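Local coordinates for protein cyclic UMP-AMP synthase (Rhodothermus marinus SG0.5JP17-172, PDB 6E0K) that synthesises the cyclic dinucleotide 3',3'-cUAMP from UTP and ATP with magnesium, as the second messenger of a bacterial antiphage defence system, at residues Lys35-Lys40 with Tyr96-Arg101; Asp105-Ser110 with Val121-Leu126. All blocks are in the same frame, centred on the assembly; numbering follows the deposited sequence.

Interaction 1. Residues Lys35-Lys40 with Tyr96-Arg101; sequences KWPKGK and YSDVER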
ATOM      1  N   LYS A  35      27.078   7.254   9.269  1.00 20.99           N
ATOM      2  CA  LYS A  35      27.098   8.352  10.231  1.00 24.88           C
ATOM      3  C   LYS A  35      26.144   9.432   9.734  1.00 26.62           C
ATOM      4  O   LYS A  35      26.404  10.085   8.717  1.00 27.78           O
ATOM      5  CB  LYS A  35      28.513   8.897  10.419  1.00 26.80           C
ATOM      6  CG  LYS A  35      28.598   9.995  11.471  1.00 33.57           C
ATOM      7  CD  LYS A  35      30.014  10.530  11.626  1.00 42.82           C
ATOM      8  CE  LYS A  35      30.075  11.654  12.661  1.00 50.17           C
ATOM      9  NZ  LYS A  35      29.696  11.190  14.033  1.00 49.73           N
ATOM     10  N   TRP A  36      25.045   9.624  10.455  1.00 20.94           N
ATOM     11  CA  TRP A  36      23.977  10.505   9.998  1.00 20.30           C
ATOM     12  C   TRP A  36      24.216  11.924  10.491  1.00 24.74           C
ATOM     13  O   TRP A  36      24.345  12.134  11.704  1.00 26.45           O
ATOM     14  CB  TRP A  36      22.637   9.987  10.470  1.00 18.79           C
ATOM     15  CG  TRP A  36      22.380   8.672   9.825  1.00 15.55           C
ATOM     16  CD1 TRP A  36      22.636   7.443  10.345  1.00 16.91           C
ATOM     17  CD2 TRP A  36      21.910   8.461   8.495  1.00 14.94           C
ATOM     18  NE1 TRP A  36      22.313   6.465   9.430  1.00 17.96           N
ATOM     19  CE2 TRP A  36      21.857   7.069   8.285  1.00 16.03           C
ATOM     20  CE3 TRP A  36      21.487   9.317   7.469  1.00 17.92           C
ATOM     21  CZ2 TRP A  36      21.419   6.512   7.089  1.00 16.35           C
ATOM     22  CZ3 TRP A  36      21.051   8.768   6.289  1.00 16.57           C
ATOM     23  CH2 TRP A  36      21.021   7.374   6.102  1.00 18.12           C
ATOM     24  N   PRO A  37      24.282  12.908   9.611  1.00 24.73           N
ATOM     25  CA  PRO A  37      24.638  14.255  10.071  1.00 22.94           C
ATOM     26  C   PRO A  37      23.495  14.987  10.759  1.00 26.12           C
ATOM     27  O   PRO A  37      23.740  15.896  11.559  1.00 30.90           O
ATOM     28  CB  PRO A  37      25.060  14.960   8.776  1.00 28.90           C
ATOM     29  CG  PRO A  37      24.295  14.279   7.709  1.00 26.79           C
ATOM     30  CD  PRO A  37      24.181  12.831   8.142  1.00 23.87           C
ATOM     31  N   LYS A  38      22.251  14.622  10.466  1.00 23.54           N
ATOM     32  CA  LYS A  38      21.121  15.426  10.926  1.00 23.55           C
ATOM     33  C   LYS A  38      19.956  14.541  11.328  1.00 24.64           C
ATOM     34  O   LYS A  38      18.791  14.867  11.089  1.00 34.61           O
ATOM     35  CB  LYS A  38      20.687  16.429   9.853  1.00 28.00           C
ATOM     36  CG  LYS A  38      21.780  17.389   9.384  1.00 38.65           C
ATOM     37  CD  LYS A  38      22.041  18.501  10.389  1.00 42.32           C
ATOM     38  CE  LYS A  38      23.161  19.420   9.914  1.00 51.84           C
ATOM     39  NZ  LYS A  38      24.454  18.698   9.768  1.00 49.04           N
ATOM     40  N   GLY A  39      20.246  13.413  11.947  1.00 20.94           N
ATOM     41  CA  GLY A  39      19.146  12.566  12.355  1.00 23.41           C
ATOM     42  C   GLY A  39      19.214  11.233  11.637  1.00 18.88           C
ATOM     43  O   GLY A  39      19.447  11.158  10.423  1.00 17.31           O
ATOM     44  N   LYS A  40      19.007  10.191  12.377  1.00 20.40           N
ATOM     45  CA  LYS A  40      19.005   8.852  11.818  1.00 20.34           C
ATOM     46  C   LYS A  40      17.587   8.472  11.414  1.00 17.13           C
ATOM     47  O   LYS A  40      16.669   8.590  12.233  1.00 18.92           O
ATOM     48  CB  LYS A  40      19.531   7.869  12.839  1.00 24.50           C
ATOM     49  CG  LYS A  40      19.628   6.471  12.346  1.00 26.36           C
ATOM     50  CD  LYS A  40      20.163   5.623  13.467  1.00 36.39           C
ATOM     51  CE  LYS A  40      20.408   4.231  13.002  1.00 31.08           C
ATOM     52  NZ  LYS A  40      21.142   3.486  14.065  1.00 31.28           N
ATOM     53  N   TYR A  96      18.344  12.270   0.829  1.00 14.92           N
ATOM     54  CA  TYR A  96      18.399  11.271  -0.231  1.00 16.41           C
ATOM     55  C   TYR A  96      19.846  10.896  -0.559  1.00 16.34           C
ATOM     56  O   TYR A  96      20.192   9.710  -0.654  1.00 14.97           O
ATOM     57  CB  TYR A  96      17.669  11.825  -1.459  1.00 17.47           C
ATOM     58  CG  TYR A  96      17.498  10.853  -2.574  1.00 23.76           C
ATOM     59  CD1 TYR A  96      18.551  10.557  -3.439  1.00 36.07           C
ATOM     60  CD2 TYR A  96      16.285  10.240  -2.786  1.00 24.15           C
ATOM     61  CE1 TYR A  96      18.405   9.644  -4.469  1.00 42.11           C
ATOM     62  CE2 TYR A  96      16.136   9.342  -3.814  1.00 26.48           C
ATOM     63  CZ  TYR A  96      17.207   9.041  -4.659  1.00 38.00           C
ATOM     64  OH  TYR A  96      17.044   8.125  -5.693  1.00 48.51           O
ATOM     65  N   SER A  97      20.718  11.902  -0.698  1.00 15.52           N
ATOM     66  CA  SER A  97      22.115  11.613  -1.023  1.00 16.95           C
ATOM     67  C   SER A  97      22.799  10.824   0.088  1.00 16.91           C
ATOM     68  O   SER A  97      23.632   9.942  -0.181  1.00 17.15           O
ATOM     69  CB  SER A  97      22.857  12.911  -1.311  1.00 21.23           C
ATOM     70  OG  SER A  97      22.389  13.461  -2.532  1.00 26.82           O
ATOM     71  N   ASP A  98      22.443  11.104   1.347  1.00 14.34           N
ATOM     72  CA  ASP A  98      23.012  10.327   2.446  1.00 16.26           C
ATOM     73  C   ASP A  98      22.512   8.887   2.427  1.00 14.56           C
ATOM     74  O   ASP A  98      23.294   7.953   2.650  1.00 16.64           O
ATOM     75  CB  ASP A  98      22.684  10.977   3.789  1.00 16.75           C
ATOM     76  CG  ASP A  98      23.611  12.131   4.117  1.00 19.58           C
ATOM     77  OD1 ASP A  98      24.817  12.058   3.783  1.00 20.53           O
ATOM     78  OD2 ASP A  98      23.125  13.122   4.715  1.00 19.41           O
ATOM     79  N   VAL A  99      21.206   8.688   2.204  1.00 13.53           N
ATOM     80  CA  VAL A  99      20.676   7.325   2.144  1.00 12.81           C
ATOM     81  C   VAL A  99      21.331   6.554   1.006  1.00 15.19           C
ATOM     82  O   VAL A  99      21.747   5.401   1.178  1.00 15.63           O
ATOM     83  CB  VAL A  99      19.144   7.337   1.999  1.00 12.50           C
ATOM     84  CG1 VAL A  99      18.633   5.914   1.820  1.00 12.66           C
ATOM     85  CG2 VAL A  99      18.483   7.967   3.220  1.00 14.16           C
ATOM     86  N   GLU A 100      21.439   7.182  -0.174  1.00 13.87           N
ATOM     87  CA  GLU A 100      22.086   6.519  -1.307  1.00 15.54           C
ATOM     88  C   GLU A 100      23.524   6.130  -0.974  1.00 16.52           C
ATOM     89  O   GLU A 100      23.956   5.010  -1.281  1.00 17.97           O
ATOM     90  CB  GLU A 100      22.033   7.423  -2.540  1.00 17.32           C
ATOM     91  CG  GLU A 100      22.559   6.792  -3.829  1.00 23.26           C
ATOM     92  CD  GLU A 100      22.533   7.778  -4.988  1.00 28.87           C
ATOM     93  OE1 GLU A 100      22.852   8.968  -4.767  1.00 33.26           O
ATOM     94  OE2 GLU A 100      22.185   7.372  -6.115  1.00 38.04           O
ATOM     95  N   ARG A 101      24.271   7.029  -0.324  1.00 15.43           N
ATOM     96  CA  ARG A 101      25.647   6.715   0.051  1.00 17.99           C
ATOM     97  C   ARG A 101      25.699   5.561   1.043  1.00 16.42           C
ATOM     98  O   ARG A 101      26.536   4.664   0.915  1.00 18.52           O
ATOM     99  CB  ARG A 101      26.328   7.950   0.642  1.00 19.33           C
ATOM    100  CG  ARG A 101      26.948   8.864  -0.397  1.00 32.34           C
ATOM    101  CD  ARG A 101      27.854   9.896   0.256  1.00 37.40           C
ATOM    102  NE  ARG A 101      27.078  10.906   0.969  1.00 40.87           N
ATOM    103  CZ  ARG A 101      26.498  11.943   0.375  1.00 38.50           C
ATOM    104  NH1 ARG A 101      26.608  12.093  -0.939  1.00 42.33           N
ATOM    105  NH2 ARG A 101      25.804  12.822   1.086  1.00 25.86           N
TER
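In the nucleotidyltransferase domain of this CD-NTase, the loop that joins helix 18-32 to strand 42-45 folds against the flank of helix 92-107, and W36 and P37 of that loop meet D98 and V99 of the helix. The contact is mostly apolar. The six-membered ring of the W36 indole does the touching: its CZ3 lies 3.7 Å from D98 CB, while CH2 reaches V99 CG2 at 3.9 Å, the methyl sitting at the ring edge, near its plane. CG of W36 is anti to the carbonyl carbon (chi1 -65°), and this torsion turns the indole from the loop toward the helix. At the other end of the indole NE1 is bonded to the carbonyl O of L31, which ties the ring back to the end of helix 18-32, and Y34 meets the ring edge-to-face. The D98 carboxylate stands almost perpendicular to the indole plane, 83° apart, the two side chains running past each other in opposite directions.

V99 also packs on L119, a residue of the UTP site, and on V132 of the sheet, so through V99 the indole is one side chain away from the sheet. D98 itself is buried, and its two oxygens are gripped differently. D98 OD2 is hydrogen-bonded to Y90 OH; OD1 is bonded to Y34 OH and forms a salt bridge with R101, one turn further along the helix. R101 NH2 meets D98 OD1 at 3.0 Å, from above the carboxylate plane and 57° out of it. These partners would favour a charged carboxylate and limit its rotation. Against this fixed group rests the pyrrolidine of P37, whose CG comes within 3.4 Å of D98 OD2.

Interaction 2. Residues Asp105-Ser110 with Val121-Leu126; sequences DYYGAS and VETTYL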
ATOM      1  N   ASP A 105      27.540   2.138   0.173  1.00 15.91           N
ATOM      2  CA  ASP A 105      28.680   1.712   0.986  1.00 18.17           C
ATOM      3  C   ASP A 105      28.503   0.274   1.445  1.00 19.04           C
ATOM      4  O   ASP A 105      29.466  -0.502   1.482  1.00 20.48           O
ATOM      5  CB  ASP A 105      28.844   2.607   2.219  1.00 22.56           C
ATOM      6  CG  ASP A 105      29.362   4.004   1.896  1.00 29.62           C
ATOM      7  OD1 ASP A 105      29.919   4.233   0.800  1.00 28.03           O
ATOM      8  OD2 ASP A 105      29.220   4.885   2.778  1.00 31.06           O
ATOM      9  N   TYR A 106      27.277  -0.098   1.804  1.00 15.76           N
ATOM     10  CA  TYR A 106      27.056  -1.415   2.385  1.00 14.06           C
ATOM     11  C   TYR A 106      26.951  -2.507   1.317  1.00 15.09           C
ATOM     12  O   TYR A 106      27.620  -3.542   1.417  1.00 17.15           O
ATOM     13  CB  TYR A 106      25.811  -1.387   3.269  1.00 13.13           C
ATOM     14  CG  TYR A 106      25.535  -2.710   3.940  1.00 14.36           C
ATOM     15  CD1 TYR A 106      26.205  -3.072   5.100  1.00 18.39           C
ATOM     16  CD2 TYR A 106      24.611  -3.589   3.404  1.00 16.81           C
ATOM     17  CE1 TYR A 106      25.961  -4.289   5.708  1.00 21.89           C
ATOM     18  CE2 TYR A 106      24.353  -4.797   4.002  1.00 19.28           C
ATOM     19  CZ  TYR A 106      25.030  -5.144   5.154  1.00 23.47           C
ATOM     20  OH  TYR A 106      24.755  -6.363   5.738  1.00 25.02           O
ATOM     21  N   TYR A 107      26.121  -2.301   0.288  1.00 14.09           N
ATOM     22  CA  TYR A 107      25.863  -3.340  -0.707  1.00 13.82           C
ATOM     23  C   TYR A 107      26.797  -3.284  -1.909  1.00 15.12           C
ATOM     24  O   TYR A 107      26.938  -4.300  -2.606  1.00 17.82           O
ATOM     25  CB  TYR A 107      24.430  -3.249  -1.232  1.00 13.32           C
ATOM     26  CG  TYR A 107      23.374  -3.475  -0.187  1.00 12.11           C
ATOM     27  CD1 TYR A 107      23.055  -4.763   0.228  1.00 14.04           C
ATOM     28  CD2 TYR A 107      22.670  -2.397   0.374  1.00 12.06           C
ATOM     29  CE1 TYR A 107      22.078  -4.979   1.188  1.00 12.44           C
ATOM     30  CE2 TYR A 107      21.710  -2.602   1.338  1.00 12.41           C
ATOM     31  CZ  TYR A 107      21.409  -3.894   1.739  1.00 16.86           C
ATOM     32  OH  TYR A 107      20.443  -4.097   2.702  1.00 15.51           O
ATOM     33  N   GLY A 108      27.416  -2.140  -2.170  1.00 15.81           N
ATOM     34  CA  GLY A 108      28.213  -1.932  -3.362  1.00 19.68           C
ATOM     35  C   GLY A 108      27.430  -1.213  -4.443  1.00 21.65           C
ATOM     36  O   GLY A 108      26.212  -1.379  -4.584  1.00 19.43           O
ATOM     37  N   ALA A 109      28.141  -0.404  -5.238  1.00 19.32           N
ATOM     38  CA  ALA A 109      27.489   0.392  -6.271  1.00 22.63           C
ATOM     39  C   ALA A 109      26.674  -0.466  -7.235  1.00 21.89           C
ATOM     40  O   ALA A 109      25.624  -0.025  -7.716  1.00 23.66           O
ATOM     41  CB  ALA A 109      28.533   1.204  -7.040  1.00 25.75           C
ATOM     42  N   SER A 110      27.124  -1.688  -7.525  1.00 22.07           N
ATOM     43  CA  SER A 110      26.411  -2.497  -8.506  1.00 26.17           C
ATOM     44  C   SER A 110      25.047  -2.960  -8.014  1.00 27.25           C
ATOM     45  O   SER A 110      24.254  -3.462  -8.820  1.00 26.14           O
ATOM     46  CB  SER A 110      27.249  -3.717  -8.897  1.00 23.04           C
ATOM     47  OG  SER A 110      27.326  -4.656  -7.844  1.00 26.03           O
ATOM     48  N   VAL A 121      17.343  -1.592  -4.466  1.00 13.78           N
ATOM     49  CA  VAL A 121      18.478  -2.231  -3.821  1.00 12.66           C
ATOM     50  C   VAL A 121      18.355  -3.735  -3.992  1.00 13.78           C
ATOM     51  O   VAL A 121      17.324  -4.316  -3.638  1.00 16.96           O
ATOM     52  CB  VAL A 121      18.546  -1.872  -2.327  1.00 15.18           C
ATOM     53  CG1 VAL A 121      19.733  -2.549  -1.682  1.00 18.41           C
ATOM     54  CG2 VAL A 121      18.586  -0.347  -2.144  1.00 16.91           C
ATOM     55  N   GLU A 122      19.398  -4.362  -4.535  1.00 12.93           N
ATOM     56  CA  GLU A 122      19.497  -5.821  -4.576  1.00 13.00           C
ATOM     57  C   GLU A 122      20.176  -6.288  -3.291  1.00 15.52           C
ATOM     58  O   GLU A 122      21.389  -6.130  -3.140  1.00 16.42           O
ATOM     59  CB  GLU A 122      20.288  -6.270  -5.801  1.00 17.53           C
ATOM     60  CG  GLU A 122      19.732  -5.737  -7.114  1.00 21.66           C
ATOM     61  CD  GLU A 122      18.291  -6.135  -7.341  1.00 38.19           C
ATOM     62  OE1 GLU A 122      17.963  -7.324  -7.111  1.00 34.03           O
ATOM     63  OE2 GLU A 122      17.489  -5.253  -7.741  1.00 43.55           O
ATOM     64  N   THR A 123      19.398  -6.848  -2.364  1.00 14.89           N
ATOM     65  CA  THR A 123      19.973  -7.421  -1.151  1.00 13.04           C
ATOM     66  C   THR A 123      20.279  -8.901  -1.369  1.00 14.12           C
ATOM     67  O   THR A 123      20.001  -9.476  -2.422  1.00 15.67           O
ATOM     68  CB  THR A 123      19.051  -7.257   0.065  1.00 12.18           C
ATOM     69  OG1 THR A 123      17.998  -8.239   0.034  1.00 12.89           O
ATOM     70  CG2 THR A 123      18.434  -5.833   0.143  1.00 13.99           C
ATOM     71  N   THR A 124      20.867  -9.537  -0.353  1.00 12.40           N
ATOM     72  CA  THR A 124      21.079 -10.981  -0.389  1.00 11.60           C
ATOM     73  C   THR A 124      19.814 -11.775  -0.098  1.00 11.41           C
ATOM     74  O   THR A 124      19.863 -13.009  -0.087  1.00 14.43           O
ATOM     75  CB  THR A 124      22.144 -11.393   0.621  1.00 14.02           C
ATOM     76  OG1 THR A 124      21.705 -10.991   1.925  1.00 16.02           O
ATOM     77  CG2 THR A 124      23.465 -10.722   0.293  1.00 19.66           C
ATOM     78  N   TYR A 125      18.690 -11.094   0.147  1.00 11.61           N
ATOM     79  CA  TYR A 125      17.416 -11.740   0.380  1.00 12.17           C
ATOM     80  C   TYR A 125      16.544 -11.434  -0.828  1.00 11.92           C
ATOM     81  O   TYR A 125      16.701 -12.097  -1.875  1.00 16.27           O
ATOM     82  CB  TYR A 125      16.845 -11.270   1.723  1.00 12.01           C
ATOM     83  CG  TYR A 125      17.743 -11.669   2.874  1.00  9.90           C
ATOM     84  CD1 TYR A 125      17.737 -12.979   3.337  1.00 11.97           C
ATOM     85  CD2 TYR A 125      18.587 -10.748   3.481  1.00 10.33           C
ATOM     86  CE1 TYR A 125      18.555 -13.367   4.382  1.00 10.51           C
ATOM     87  CE2 TYR A 125      19.416 -11.129   4.528  1.00 12.40           C
ATOM     88  CZ  TYR A 125      19.385 -12.447   4.972  1.00 10.21           C
ATOM     89  OH  TYR A 125      20.189 -12.860   6.020  1.00 12.32           O
ATOM     90  N   LEU A 126      15.647 -10.458  -0.762  1.00 11.01           N
ATOM     91  CA  LEU A 126      14.854 -10.015  -1.899  1.00 12.58           C
ATOM     92  C   LEU A 126      15.266  -8.625  -2.361  1.00 12.43           C
ATOM     93  O   LEU A 126      15.908  -7.871  -1.624  1.00 12.53           O
ATOM     94  CB  LEU A 126      13.358  -9.991  -1.544  1.00 12.12           C
ATOM     95  CG  LEU A 126      12.752 -11.388  -1.465  1.00 14.10           C
ATOM     96  CD1 LEU A 126      11.456 -11.332  -0.688  1.00 15.45           C
ATOM     97  CD2 LEU A 126      12.520 -11.952  -2.858  1.00 18.04           C
TER
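Y107, the last residue of helix 92-107, extends its phenol ring over the end of strand 119-122 and the turn that follows it, and meets V121, E122 and T123. Just before it in the chain, Y106 covers one face of this ring: Y106 CD2 stands 3.4 Å above the centre of the Y107 ring. The neighbours form a T-shaped (edge-to-face) pair, with the edge of Y106 on the face of Y107.

The other face of Y107 receives V121. The V121 CG1 methyl makes a CH-pi contact, 3.8 Å from the centroid of the Y107 ring and 21° off the normal, displaced toward the CD2-CE2 side; V121 CG1 is 3.6 Å from both CD2 and CE2 of Y107. A chi1 of -63° puts the Y107 ring on the strand side of the helix end, where it crosses V121 at about a right angle. Further out, T123 runs alongside the ring in the same direction, its CG2 methyl 3.7 Å from Y107 OH. E122 contributes its carbonyl O, 4.0 Å from Y107 CD1. The ring also touches I27 of helix 18-32. G108, with positive phi (98°), is the first residue to leave helical angles, and the chain goes on through a 3-10 turn at A109-S110 toward strand 112-114.

T123 keeps its methyl for the tyrosine and its hydroxyl for the turn. T123 OG1 accepts from Y125 N at 2.9 Å, forming an ST turn, and donates to L126 O at 2.7 Å. The chemistry implies a division of labour: dispersion and CH-pi contact join helix end to strand end, while Y107 OH is bonded to S26 OG of helix 18-32 and T123 OG1 within its own turn.

From the N terminus, the chain leaves helix 18-32 and runs through the 35-40 loop into strand 42-45. After strands 61-68 and 71-73 and helix 77-82 it reaches helix 92-107, where Y96-R101, 56 residues after K40, closes the longer loop in interaction 1. Interaction 2 follows in series: the same helix ends at 107, strands 112-114 and 119-122 form a hairpin, and residues 121-126 come back to the helix end. Neither contact nests in or crosses the other, and their centres lie about 17 Å apart. They join helix 92-107 at mid-length to the loop after helix 18-32, and at its C-terminal end to strand 119-122 and, through Y107, to helix 18-32.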